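Local coordinates for protein Poly(Beta-D-mannuronate) lyase (Pseudopedobacter saltans, PDB 7O79) that probably cleaves poly(beta-D-mannuronate), the mannuronate-rich part of alginate, as a beta-helical polysaccharide lyase of family PL6, at residues G257-G262 / G279-C284; I333-S338 / N369-T374; S111-G116 / N138-L143; Y117-F122 / C132-K137; I24-G29 / G56-S61. One frame throughout, in Å; residues are numbered along the deposited sequence.

Overall arrangement
From the N terminus, interaction 5 comes first and joins neighbouring coils near that end of the beta-helix, closing a loop between 24-29 and 56-61. Interaction 3 then joins two loops, 111-116 and 138-143, and interaction 4 (117-122 with 132-137) is nested inside the loop it closes; the two touch where L143 O probably accepts hydrogen bonds from W119 N and V120 N. Farther along, interactions 1 and 2 follow in series along one face of the beta-helix, where strands 280-283 and 333-337 are neighbours, so that L280 O meets N334 N at 2.8 Å. Interactions 2 and 5 lie farthest apart, their centres about 52 Å from each other.

Interaction 1 of 5, residues G257-G262 / G279-C284; sequences GIRLAG and GLILIC
With CG set opposite its backbone N (chi1 161°) and a bend at chi3, the R259 side chain runs over I281; R259 CD and I281 CG2 come within 3.9 Å. I283 places CG1 anti to N (chi1 -155°), which leaves CG2 against A261 CB at 3.6 Å and sends CD1 toward the guanidinium of R259. The polar end of that arginine looks elsewhere: NE is hydrogen-bonded to the hydroxyl of Y256, and NH2 forms a long, weak ion pair with E209. On the face carrying I258, L260, L280 and L282, the CD1 branch of L280 meets I258 CG2 at 3.8 Å and reaches L260 CD2 more loosely, next to Y320 from the strand 319-328. Four backbone bonds join the two strands, from I258 N to G279 O, I281 N to I258 O, L260 N to I281 O and I283 N to L260 O; the last is nearly straight (176° at the hydrogen). Aliphatic residues stacked in register on successive parallel strands, those of one face turned into the core, are characteristic of the right-handed parallel beta-helix of the pectate-lyase-like enzymes.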
# COMPACT_ATOMS: atom_id res chain seq x y z
N GLY A 257 -7.87 -3.81 -10.53
CA GLY A 257 -8.30 -4.21 -9.21
C GLY A 257 -7.20 -4.67 -8.27
O GLY A 257 -6.42 -3.86 -7.74
N ILE A 258 -7.16 -5.98 -8.05
CA ILE A 258 -6.27 -6.60 -7.08
C ILE A 258 -5.36 -7.58 -7.80
O ILE A 258 -5.79 -8.31 -8.70
CB ILE A 258 -7.09 -7.27 -5.96
CG1 ILE A 258 -7.91 -6.21 -5.21
CG2 ILE A 258 -6.22 -8.04 -5.00
CD1 ILE A 258 -9.12 -6.75 -4.44
N ARG A 259 -4.08 -7.58 -7.42
CA ARG A 259 -3.09 -8.47 -8.02
C ARG A 259 -2.18 -9.06 -6.95
O ARG A 259 -1.66 -8.32 -6.10
CB ARG A 259 -2.26 -7.72 -9.06
CG ARG A 259 -0.96 -8.41 -9.39
CD ARG A 259 -0.45 -8.00 -10.75
NE ARG A 259 0.26 -6.72 -10.77
CZ ARG A 259 1.56 -6.55 -10.52
NH1 ARG A 259 2.32 -7.58 -10.14
NH2 ARG A 259 2.11 -5.34 -10.62
N LEU A 260 -1.99 -10.38 -6.98
CA LEU A 260 -1.22 -11.07 -5.95
C LEU A 260 -0.16 -11.97 -6.55
O LEU A 260 -0.40 -12.66 -7.55
CB LEU A 260 -2.09 -11.96 -5.04
CG LEU A 260 -2.89 -11.39 -3.87
CD1 LEU A 260 -1.95 -10.74 -2.84
CD2 LEU A 260 -3.97 -10.46 -4.33
N ALA A 261 1.00 -12.01 -5.90
CA ALA A 261 1.90 -13.16 -5.91
C ALA A 261 2.00 -13.72 -4.50
O ALA A 261 1.84 -12.98 -3.52
CB ALA A 261 3.30 -12.78 -6.42
N GLY A 262 2.25 -15.03 -4.38
CA GLY A 262 2.56 -15.61 -3.08
C GLY A 262 1.41 -16.43 -2.51
O GLY A 262 0.33 -16.56 -3.09
N GLY A 279 -9.96 -7.49 -12.74
CA GLY A 279 -10.48 -7.35 -11.39
C GLY A 279 -9.55 -7.97 -10.35
O GLY A 279 -9.23 -7.34 -9.33
N LEU A 280 -9.09 -9.19 -10.63
CA LEU A 280 -8.21 -9.95 -9.76
C LEU A 280 -7.19 -10.68 -10.61
O LEU A 280 -7.57 -11.41 -11.54
CB LEU A 280 -8.99 -10.95 -8.91
CG LEU A 280 -8.23 -11.90 -7.98
CD1 LEU A 280 -7.33 -11.14 -6.97
CD2 LEU A 280 -9.19 -12.87 -7.29
N ILE A 281 -5.91 -10.49 -10.32
CA ILE A 281 -4.84 -11.15 -11.04
C ILE A 281 -4.08 -12.03 -10.06
O ILE A 281 -3.52 -11.53 -9.08
CB ILE A 281 -3.88 -10.16 -11.71
CG1 ILE A 281 -4.61 -9.35 -12.80
CG2 ILE A 281 -2.65 -10.90 -12.28
CD1 ILE A 281 -3.85 -8.07 -13.21
N LEU A 282 -4.04 -13.33 -10.34
CA LEU A 282 -3.18 -14.27 -9.64
C LEU A 282 -2.01 -14.55 -10.56
O LEU A 282 -2.17 -15.21 -11.59
CB LEU A 282 -3.94 -15.56 -9.33
CG LEU A 282 -5.24 -15.36 -8.54
CD1 LEU A 282 -5.71 -16.70 -8.03
CD2 LEU A 282 -5.07 -14.36 -7.41
N ILE A 283 -0.82 -14.02 -10.22
CA ILE A 283 0.29 -14.04 -11.17
C ILE A 283 1.03 -15.37 -11.08
O ILE A 283 1.00 -16.06 -10.06
CB ILE A 283 1.23 -12.83 -10.94
CG1 ILE A 283 2.00 -12.48 -12.23
CG2 ILE A 283 2.17 -13.10 -9.79
CD1 ILE A 283 2.64 -11.10 -12.24
N CYS A 284 1.69 -15.75 -12.17
CA CYS A 284 2.44 -17.00 -12.18
C CYS A 284 3.73 -16.85 -11.38
O CYS A 284 4.40 -15.82 -11.44
CB CYS A 284 2.75 -17.44 -13.61
SG CYS A 284 1.32 -17.84 -14.63

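Interaction 2 of 5, residues I333-S338 / N369-T374; sequences INIGGS and NAIQAT
I335 and I371 meet on the inward face of two successive coils of the parallel beta-helix, where CD1 of I335 lies 3.7 Å from CG2 of I371. Both isoleucines hold CG1 beside the backbone N (chi1 -49° in I335), and their side chains pass obliquely. L392 from the strand 391-397 touches both, and I357 packs on I333 and I335, so the face is closely filled round these three isoleucines. Toward its open margin A373 offers I335 only a methyl group, and there water 2 donates to both I335 O and T374 O. Backbone bonds bind the strands in parallel register, with I335 N donating to Q372 O at 2.7 Å and T374 N to I335 O.

The opposite face is polar and wetter. N334 and Q372 extend side by side in the same direction, their amide planes 62° apart, and water 1 sits between them: it donates to N334 OD1 (2.8 Å) and accepts from Q372 NE2. The same water donates to T374 OG1, tying the two amides to the hydroxyl. A valine in place of T374 would probably leave water 1 and the carbonyl of G336 without their hydroxyl partner and let the turn at G336 shift. Where the chain turns its corner, T374 OG1 donates to G336 O at 2.7 Å, approaching from above the carbonyl plane, 39° out of it.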
# COMPACT_ATOMS: atom_id res chain seq x y z
N ILE A 333 -11.39 -12.48 -13.32
CA ILE A 333 -10.36 -13.13 -12.53
C ILE A 333 -9.39 -13.76 -13.51
O ILE A 333 -9.79 -14.57 -14.36
CB ILE A 333 -10.93 -14.16 -11.55
CG1 ILE A 333 -11.98 -13.49 -10.65
CG2 ILE A 333 -9.80 -14.82 -10.74
CD1 ILE A 333 -12.62 -14.39 -9.57
N ASN A 334 -8.13 -13.36 -13.43
CA ASN A 334 -7.07 -13.87 -14.30
C ASN A 334 -6.24 -14.84 -13.45
O ASN A 334 -5.45 -14.42 -12.60
CB ASN A 334 -6.26 -12.71 -14.86
CG ASN A 334 -5.14 -13.15 -15.80
OD1 ASN A 334 -5.04 -14.31 -16.17
ND2 ASN A 334 -4.32 -12.21 -16.19
N ILE A 335 -6.48 -16.14 -13.64
CA ILE A 335 -5.76 -17.19 -12.92
C ILE A 335 -4.54 -17.53 -13.76
O ILE A 335 -4.62 -18.31 -14.72
CB ILE A 335 -6.64 -18.41 -12.65
CG1 ILE A 335 -7.99 -17.99 -12.05
CG2 ILE A 335 -5.94 -19.39 -11.70
CD1 ILE A 335 -8.98 -19.13 -11.92
N GLY A 336 -3.40 -16.92 -13.44
CA GLY A 336 -2.19 -17.18 -14.18
C GLY A 336 -1.71 -16.03 -15.04
O GLY A 336 -1.33 -16.23 -16.19
N GLY A 337 -1.73 -14.81 -14.50
CA GLY A 337 -1.19 -13.68 -15.25
C GLY A 337 0.30 -13.83 -15.49
O GLY A 337 1.00 -14.52 -14.75
N SER A 338 0.78 -13.18 -16.56
CA SER A 338 2.21 -13.10 -16.90
C SER A 338 2.89 -14.47 -16.93
O SER A 338 3.92 -14.70 -16.29
CB SER A 338 2.94 -12.15 -15.97
OG SER A 338 2.26 -10.92 -15.92
N ASN A 369 -14.11 -13.69 -20.80
CA ASN A 369 -13.02 -13.77 -19.82
C ASN A 369 -13.41 -13.28 -18.43
O ASN A 369 -12.61 -12.66 -17.73
CB ASN A 369 -11.78 -13.02 -20.31
CG ASN A 369 -11.31 -13.49 -21.67
OD1 ASN A 369 -11.12 -14.69 -21.89
ND2 ASN A 369 -11.11 -12.55 -22.57
N ALA A 370 -14.64 -13.59 -17.99
CA ALA A 370 -14.97 -13.39 -16.58
C ALA A 370 -13.99 -14.14 -15.69
O ALA A 370 -13.48 -13.60 -14.70
CB ALA A 370 -16.40 -13.83 -16.30
N ILE A 371 -13.74 -15.40 -16.00
CA ILE A 371 -12.64 -16.15 -15.41
C ILE A 371 -11.76 -16.62 -16.55
O ILE A 371 -12.24 -17.22 -17.52
CB ILE A 371 -13.14 -17.33 -14.55
CG1 ILE A 371 -14.07 -16.79 -13.46
CG2 ILE A 371 -11.96 -18.05 -13.92
CD1 ILE A 371 -14.41 -17.79 -12.44
N GLN A 372 -10.49 -16.28 -16.47
CA GLN A 372 -9.51 -16.58 -17.50
C GLN A 372 -8.38 -17.34 -16.82
O GLN A 372 -7.69 -16.77 -15.97
CB GLN A 372 -9.00 -15.28 -18.12
CG GLN A 372 -7.81 -15.41 -19.02
CD GLN A 372 -7.42 -14.07 -19.58
OE1 GLN A 372 -8.25 -13.33 -20.13
NE2 GLN A 372 -6.15 -13.71 -19.41
N ALA A 373 -8.21 -18.62 -17.15
CA ALA A 373 -7.17 -19.44 -16.55
C ALA A 373 -6.13 -19.81 -17.61
O ALA A 373 -6.46 -20.45 -18.61
CB ALA A 373 -7.76 -20.70 -15.92
N THR A 374 -4.89 -19.40 -17.38
CA THR A 374 -3.84 -19.75 -18.33
C THR A 374 -3.64 -21.26 -18.37
O THR A 374 -3.59 -21.93 -17.33
CB THR A 374 -2.54 -19.04 -17.96
OG1 THR A 374 -2.73 -17.63 -18.08
CG2 THR A 374 -1.43 -19.44 -18.91
O HOH W 1 -4.19 -15.47 -18.59
O HOH W 2 -4.03 -21.02 -14.65

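Interaction 3 of 5, residues S111-G116 / N138-L143; sequences SQKSTG and NNMQPL
N139 reaches across to T115 with its side-chain amide, and the torsion that makes this possible sets CG between the backbone N and the carbonyl carbon (chi1 60°). ND2 then donates to T115 O at 2.9 Å. The bond is nearly straight, and it lies in the plane of the T115 carbonyl as well as close to that of the asparagine amide. The other end of the amide is also used, OD1 being held by K137, and with both ends engaged the rotation of the group is fixed. CB of N139 faces both the K113 and T115 carbonyl oxygens, 3.4 Å from each.

M140 makes the second link, its backbone N donating to K113 O at 3.0 Å. Its chi1 of -76° sets CG beside its own N and 3.6 Å from K113 O; later bends carry SD past K113 CG and the end of the chain away. K113 lays its CG against N138 O at 3.8 Å before a bend at chi3 leads the ammonium away to a salt bridge with D169. Q141, likewise bent at chi2, sets its CG 3.8 Å from G116 C.

The type I turn Q112-T115 presents the K113 and T115 carbonyls on which these bonds fall. The two loops precede strands 118-122 and 144-146, neighbours on one face of the parallel beta-helix, so loops of successive coils are joined here. They meet mainly through carbonyl oxygens, one gripped by a backbone N-H and one by a side-chain amide, and the match depends on polar direction more than on apolar burial.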
# COMPACT_ATOMS: atom_id res chain seq x y z
N SER A 111 11.99 20.55 -7.65
CA SER A 111 11.84 20.97 -9.04
C SER A 111 12.07 19.82 -10.02
O SER A 111 11.41 19.76 -11.05
CB SER A 111 12.76 22.16 -9.35
OG SER A 111 14.11 21.84 -9.10
N GLN A 112 13.00 18.91 -9.74
CA GLN A 112 13.18 17.77 -10.63
C GLN A 112 12.42 16.58 -10.04
O GLN A 112 12.56 16.31 -8.84
CB GLN A 112 14.64 17.30 -10.84
CG GLN A 112 15.67 18.15 -11.65
CD GLN A 112 16.15 19.43 -10.95
OE1 GLN A 112 15.96 20.54 -11.43
NE2 GLN A 112 16.94 19.22 -9.88
N LYS A 113 11.68 15.85 -10.87
CA LYS A 113 11.09 14.58 -10.44
C LYS A 113 12.14 13.62 -9.88
O LYS A 113 11.87 12.88 -8.93
CB LYS A 113 10.35 13.94 -11.61
CG LYS A 113 9.91 12.50 -11.38
CD LYS A 113 9.21 11.93 -12.61
CE LYS A 113 10.19 11.57 -13.73
NZ LYS A 113 9.47 10.81 -14.81
N SER A 114 13.34 13.63 -10.45
CA SER A 114 14.41 12.73 -10.02
C SER A 114 14.95 13.05 -8.63
O SER A 114 15.72 12.24 -8.09
CB SER A 114 15.53 12.80 -11.04
OG SER A 114 16.09 14.11 -11.00
N THR A 115 14.61 14.19 -8.04
CA THR A 115 14.97 14.46 -6.66
C THR A 115 13.98 13.69 -5.78
O THR A 115 12.89 14.17 -5.47
CB THR A 115 14.94 15.96 -6.38
OG1 THR A 115 15.88 16.61 -7.24
CG2 THR A 115 15.32 16.25 -4.93
N GLY A 116 14.36 12.47 -5.40
CA GLY A 116 13.46 11.57 -4.69
C GLY A 116 13.49 11.73 -3.18
O GLY A 116 14.53 11.96 -2.58
N ASN A 138 4.86 14.58 -6.58
CA ASN A 138 5.15 14.41 -8.00
C ASN A 138 6.57 13.92 -8.28
O ASN A 138 6.96 13.86 -9.45
CB ASN A 138 4.86 15.72 -8.76
CG ASN A 138 5.89 16.81 -8.50
OD1 ASN A 138 6.83 16.64 -7.72
ND2 ASN A 138 5.74 17.93 -9.20
N ASN A 139 7.33 13.53 -7.26
CA ASN A 139 8.71 13.08 -7.43
C ASN A 139 8.84 11.60 -7.11
O ASN A 139 7.91 10.95 -6.62
CB ASN A 139 9.66 13.89 -6.53
CG ASN A 139 9.32 13.75 -5.04
OD1 ASN A 139 8.18 13.50 -4.68
ND2 ASN A 139 10.33 13.91 -4.19
N MET A 140 10.04 11.08 -7.38
CA MET A 140 10.38 9.69 -7.11
C MET A 140 10.24 9.38 -5.61
O MET A 140 10.23 10.28 -4.77
CB MET A 140 11.81 9.41 -7.58
CG MET A 140 12.01 9.26 -9.10
SD MET A 140 10.64 8.53 -10.06
CE MET A 140 10.74 6.82 -9.56
N GLN A 141 10.12 8.07 -5.30
CA GLN A 141 9.96 7.46 -3.97
C GLN A 141 8.48 7.31 -3.60
O GLN A 141 7.67 8.18 -3.92
CB GLN A 141 10.72 8.23 -2.89
CG GLN A 141 12.21 8.12 -3.08
CD GLN A 141 12.68 6.70 -2.84
OE1 GLN A 141 12.98 5.96 -3.77
NE2 GLN A 141 12.91 6.37 -1.57
N PRO A 142 8.12 6.22 -2.95
CA PRO A 142 6.73 6.06 -2.50
C PRO A 142 6.29 7.23 -1.62
O PRO A 142 7.10 7.89 -0.96
CB PRO A 142 6.76 4.75 -1.70
CG PRO A 142 7.98 4.02 -2.18
CD PRO A 142 8.98 5.07 -2.64
N LEU A 143 4.99 7.50 -1.64
CA LEU A 143 4.44 8.50 -0.73
C LEU A 143 4.60 8.03 0.72
O LEU A 143 5.11 8.76 1.58
CB LEU A 143 2.98 8.77 -1.09
CG LEU A 143 2.37 10.07 -0.58
CD1 LEU A 143 1.27 10.56 -1.51
CD2 LEU A 143 1.84 9.91 0.84

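Interaction 4 of 5, residues Y117-F122 / C132-K137; sequences YYWVLF and CSFKGK
The indole of W119 lies flat against the extended side chain of K137, the two running past each other in opposite directions. K137 CB sits over the six-membered ring, 3.5 Å from its centroid in a CH-pi contact, and CE reaches the five-membered ring at 3.3 Å from W119 CD1. With CG anti to N (chi1 -174°), the lysine stays stretched along this face until chi4 bends and brings NZ to the carbonyl of Y117, at 2.8 Å from Y117 O and nearly in line with the C=O bond. N139 OD1 and Q141 O also accept from this ammonium, so three oxygens hold the buried charge.

The contact spans the interior corner of one coil of the parallel beta-helix: the chain turns at W119 and V120, and the strand 128-135 closes the same coil from across it. The far rim of the indole points into that strand's end, with W119 CH2 3.4 Å from K135 O near the ring plane. F134 meets the indole edge to edge, CD1 lying 4.1 Å from W119 CE3. V120 crosses the phenylalanine at about a right angle and sets CG2 3.7 Å from F134 CE1. An alanine in place of W119 would probably open a gap between F134 and K137 and leave the lysine chain without the flat surface that keeps it extended. F134 also meets the ring of F161, and I105 touches both W119 and F134.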
# COMPACT_ATOMS: atom_id res chain seq x y z
N TYR A 117 12.30 11.58 -2.57
CA TYR A 117 12.16 11.39 -1.13
C TYR A 117 10.74 10.91 -0.81
O TYR A 117 9.79 11.17 -1.56
CB TYR A 117 12.47 12.68 -0.36
CG TYR A 117 11.78 13.97 -0.82
CD1 TYR A 117 10.54 14.34 -0.31
CD2 TYR A 117 12.42 14.85 -1.69
CE1 TYR A 117 9.92 15.52 -0.70
CE2 TYR A 117 11.80 16.05 -2.08
CZ TYR A 117 10.56 16.38 -1.58
OH TYR A 117 9.92 17.56 -1.94
N TYR A 118 10.62 10.18 0.31
CA TYR A 118 9.29 9.79 0.76
C TYR A 118 8.55 10.99 1.32
O TYR A 118 9.14 12.02 1.66
CB TYR A 118 9.34 8.74 1.87
CG TYR A 118 10.03 7.44 1.59
CD1 TYR A 118 11.39 7.29 1.83
CD2 TYR A 118 9.32 6.33 1.13
CE1 TYR A 118 12.03 6.09 1.60
CE2 TYR A 118 9.95 5.12 0.90
CZ TYR A 118 11.30 5.00 1.13
OH TYR A 118 11.94 3.79 0.91
N TRP A 119 7.24 10.85 1.47
CA TRP A 119 6.54 11.83 2.30
C TRP A 119 6.39 11.33 3.73
O TRP A 119 6.57 12.11 4.67
CB TRP A 119 5.20 12.19 1.66
CG TRP A 119 5.36 13.30 0.65
CD1 TRP A 119 6.54 13.75 0.12
CD2 TRP A 119 4.33 14.08 0.04
NE1 TRP A 119 6.31 14.77 -0.76
CE2 TRP A 119 4.96 14.99 -0.83
CE3 TRP A 119 2.94 14.10 0.16
CZ2 TRP A 119 4.24 15.92 -1.59
CZ3 TRP A 119 2.22 15.02 -0.60
CH2 TRP A 119 2.88 15.92 -1.46
N VAL A 120 6.16 10.03 3.92
CA VAL A 120 6.10 9.44 5.25
C VAL A 120 6.86 8.13 5.21
O VAL A 120 6.57 7.27 4.37
CB VAL A 120 4.64 9.20 5.72
CG1 VAL A 120 4.63 8.59 7.11
CG2 VAL A 120 3.83 10.50 5.70
N LEU A 121 7.83 7.96 6.11
CA LEU A 121 8.62 6.74 6.16
C LEU A 121 8.56 6.14 7.55
O LEU A 121 8.85 6.83 8.54
CB LEU A 121 10.08 6.99 5.76
CG LEU A 121 10.95 5.74 5.86
CD1 LEU A 121 10.51 4.65 4.91
CD2 LEU A 121 12.44 6.07 5.65
N PHE A 122 8.17 4.87 7.64
CA PHE A 122 8.14 4.16 8.92
C PHE A 122 9.42 3.36 9.11
O PHE A 122 9.81 2.58 8.23
CB PHE A 122 6.93 3.24 9.00
CG PHE A 122 5.65 3.98 9.15
CD1 PHE A 122 5.17 4.28 10.42
CD2 PHE A 122 4.91 4.37 8.04
CE1 PHE A 122 3.98 4.96 10.58
CE2 PHE A 122 3.71 5.06 8.21
CZ PHE A 122 3.25 5.36 9.47
N CYS A 132 -4.76 12.24 8.32
CA CYS A 132 -3.81 13.08 7.61
C CYS A 132 -4.17 13.11 6.13
O CYS A 132 -4.81 12.19 5.61
CB CYS A 132 -2.38 12.60 7.83
SG CYS A 132 -1.80 12.78 9.55
N SER A 133 -3.76 14.18 5.45
CA SER A 133 -4.08 14.40 4.04
C SER A 133 -2.81 14.65 3.24
O SER A 133 -1.90 15.34 3.70
CB SER A 133 -5.03 15.59 3.83
OG SER A 133 -6.30 15.35 4.38
N PHE A 134 -2.77 14.11 2.03
CA PHE A 134 -1.59 14.14 1.18
C PHE A 134 -2.02 14.44 -0.25
O PHE A 134 -2.81 13.69 -0.83
CB PHE A 134 -0.82 12.82 1.27
CG PHE A 134 -0.53 12.39 2.69
CD1 PHE A 134 0.61 12.87 3.33
CD2 PHE A 134 -1.42 11.61 3.40
CE1 PHE A 134 0.90 12.51 4.62
CE2 PHE A 134 -1.14 11.25 4.71
CZ PHE A 134 0.02 11.70 5.32
N LYS A 135 -1.50 15.53 -0.81
CA LYS A 135 -1.95 15.98 -2.12
C LYS A 135 -0.77 16.43 -2.98
O LYS A 135 0.02 17.28 -2.56
CB LYS A 135 -2.95 17.13 -1.98
CG LYS A 135 -3.44 17.61 -3.34
CD LYS A 135 -4.44 18.75 -3.23
CE LYS A 135 -4.98 19.12 -4.61
NZ LYS A 135 -3.90 19.69 -5.46
N GLY A 136 -0.67 15.87 -4.18
CA GLY A 136 0.18 16.44 -5.21
C GLY A 136 1.61 15.96 -5.29
O GLY A 136 2.39 16.55 -6.06
N LYS A 137 2.00 14.92 -4.56
CA LYS A 137 3.39 14.46 -4.65
C LYS A 137 3.73 14.08 -6.08
O LYS A 137 2.98 13.35 -6.74
CB LYS A 137 3.63 13.28 -3.71
CG LYS A 137 5.10 12.88 -3.66
CD LYS A 137 5.31 11.57 -2.89
CE LYS A 137 6.71 11.52 -2.32
NZ LYS A 137 7.67 10.94 -3.33

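Interaction 5 of 5, residues I24-G29 / G56-S61; sequences ILMQPG and GKVMLS
V58 packs its CG2 under the bend of 26-28, where one coil near the N-terminal end of the parallel beta-helix turns a corner against the next. That methyl lies 3.4 Å from Q27 O and 3.7 Å from M26 O, and M26 CB faces it at 4.1 Å. V58 CG1 is anti to N (chi1 164°), a setting that puts CG2 beside the backbone N and so against the two carbonyls, while CG1 turns to M26 CE. The M26 and V58 side chains cross at about a right angle; the methionine bends at chi3, and its CE extends loosely toward L60 CD2.

On the outer margin P28 rests its ring on the K57 backbone, P28 CB lying 3.5 Å from K57 O and more distantly beside K57 CB. The rest of the lysine leads away from the contact. Although the touching parts of the two segments run at 92° to each other, a parallel bridge between G29 and V58 starts the pairing of strand 29-32 with strand 58-62.

Behind this first layer stands W31, which touches M26, V58 and L60 together and whose NE1 donates to Q27 O, fixing one of the carbonyls that V58 meets. L50 backs M26, and A52 backs V58. G29 takes backbone angles that would press a CB against the preceding carbonyl oxygen. Its two polar backbone atoms both cross to the other segment: G29 N donates to K57 O, and G29 O accepts from M59 N at 2.9 Å.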
# COMPACT_ATOMS: atom_id res chain seq x y z
N ILE A 24 3.61 20.87 23.53
CA ILE A 24 4.35 21.96 22.92
C ILE A 24 3.46 22.53 21.82
O ILE A 24 3.07 21.80 20.90
CB ILE A 24 5.70 21.48 22.38
CG1 ILE A 24 6.48 20.76 23.48
CG2 ILE A 24 6.53 22.65 21.83
CD1 ILE A 24 7.73 19.99 22.99
N LEU A 25 3.12 23.81 21.93
CA LEU A 25 2.11 24.46 21.10
C LEU A 25 2.79 25.50 20.21
O LEU A 25 3.35 26.48 20.73
CB LEU A 25 1.04 25.12 21.96
CG LEU A 25 0.31 24.36 23.08
CD1 LEU A 25 -0.85 25.18 23.63
CD2 LEU A 25 -0.18 23.00 22.64
N MET A 26 2.73 25.29 18.89
CA MET A 26 3.38 26.20 17.95
C MET A 26 2.46 27.36 17.56
O MET A 26 1.27 27.16 17.29
CB MET A 26 3.84 25.47 16.69
CG MET A 26 4.92 24.41 16.94
SD MET A 26 5.07 23.18 15.62
CE MET A 26 6.29 23.96 14.55
N GLN A 27 3.02 28.56 17.51
CA GLN A 27 2.24 29.73 17.15
C GLN A 27 1.93 29.74 15.65
O GLN A 27 2.71 29.23 14.84
CB GLN A 27 2.98 31.01 17.55
CG GLN A 27 3.09 31.20 19.05
CD GLN A 27 1.83 31.79 19.65
OE1 GLN A 27 1.08 32.51 18.98
NE2 GLN A 27 1.58 31.48 20.92
N PRO A 28 0.80 30.33 15.25
CA PRO A 28 0.43 30.32 13.83
C PRO A 28 1.39 31.13 12.99
O PRO A 28 2.03 32.07 13.45
CB PRO A 28 -0.97 30.95 13.81
CG PRO A 28 -1.39 31.10 15.20
CD PRO A 28 -0.20 30.99 16.10
N GLY A 29 1.49 30.74 11.72
CA GLY A 29 2.29 31.43 10.74
C GLY A 29 3.13 30.46 9.96
O GLY A 29 2.93 29.24 10.00
N GLY A 56 -3.79 23.45 11.32
CA GLY A 56 -3.78 23.95 9.97
C GLY A 56 -3.22 25.34 9.82
O GLY A 56 -2.95 25.77 8.69
N LYS A 57 -3.00 26.06 10.93
CA LYS A 57 -2.54 27.44 10.90
C LYS A 57 -1.04 27.55 11.05
O LYS A 57 -0.52 28.67 11.19
CB LYS A 57 -3.24 28.23 12.01
CG LYS A 57 -4.72 28.44 11.78
CD LYS A 57 -5.00 28.86 10.34
CE LYS A 57 -6.40 29.46 10.22
NZ LYS A 57 -6.74 29.90 8.84
N VAL A 58 -0.33 26.43 11.05
CA VAL A 58 1.12 26.39 11.16
C VAL A 58 1.65 25.76 9.89
O VAL A 58 1.37 24.59 9.62
CB VAL A 58 1.56 25.58 12.39
CG1 VAL A 58 3.02 25.22 12.28
CG2 VAL A 58 1.26 26.35 13.68
N MET A 59 2.42 26.52 9.10
CA MET A 59 2.87 26.02 7.80
C MET A 59 4.39 25.90 7.82
O MET A 59 5.11 26.90 7.94
CB MET A 59 2.39 26.91 6.65
CG MET A 59 2.90 26.46 5.28
SD MET A 59 2.80 27.69 3.97
CE MET A 59 1.07 27.69 3.60
N LEU A 60 4.87 24.66 7.72
CA LEU A 60 6.29 24.36 7.68
C LEU A 60 6.74 24.36 6.22
O LEU A 60 6.27 23.54 5.43
CB LEU A 60 6.55 23.01 8.36
CG LEU A 60 6.50 23.10 9.89
CD1 LEU A 60 6.05 21.81 10.54
CD2 LEU A 60 7.89 23.47 10.40
N SER A 61 7.65 25.27 5.88
CA SER A 61 8.00 25.58 4.49
C SER A 61 9.51 25.47 4.30
O SER A 61 10.26 25.14 5.23
CB SER A 61 7.49 26.98 4.12
OG SER A 61 8.13 27.94 4.94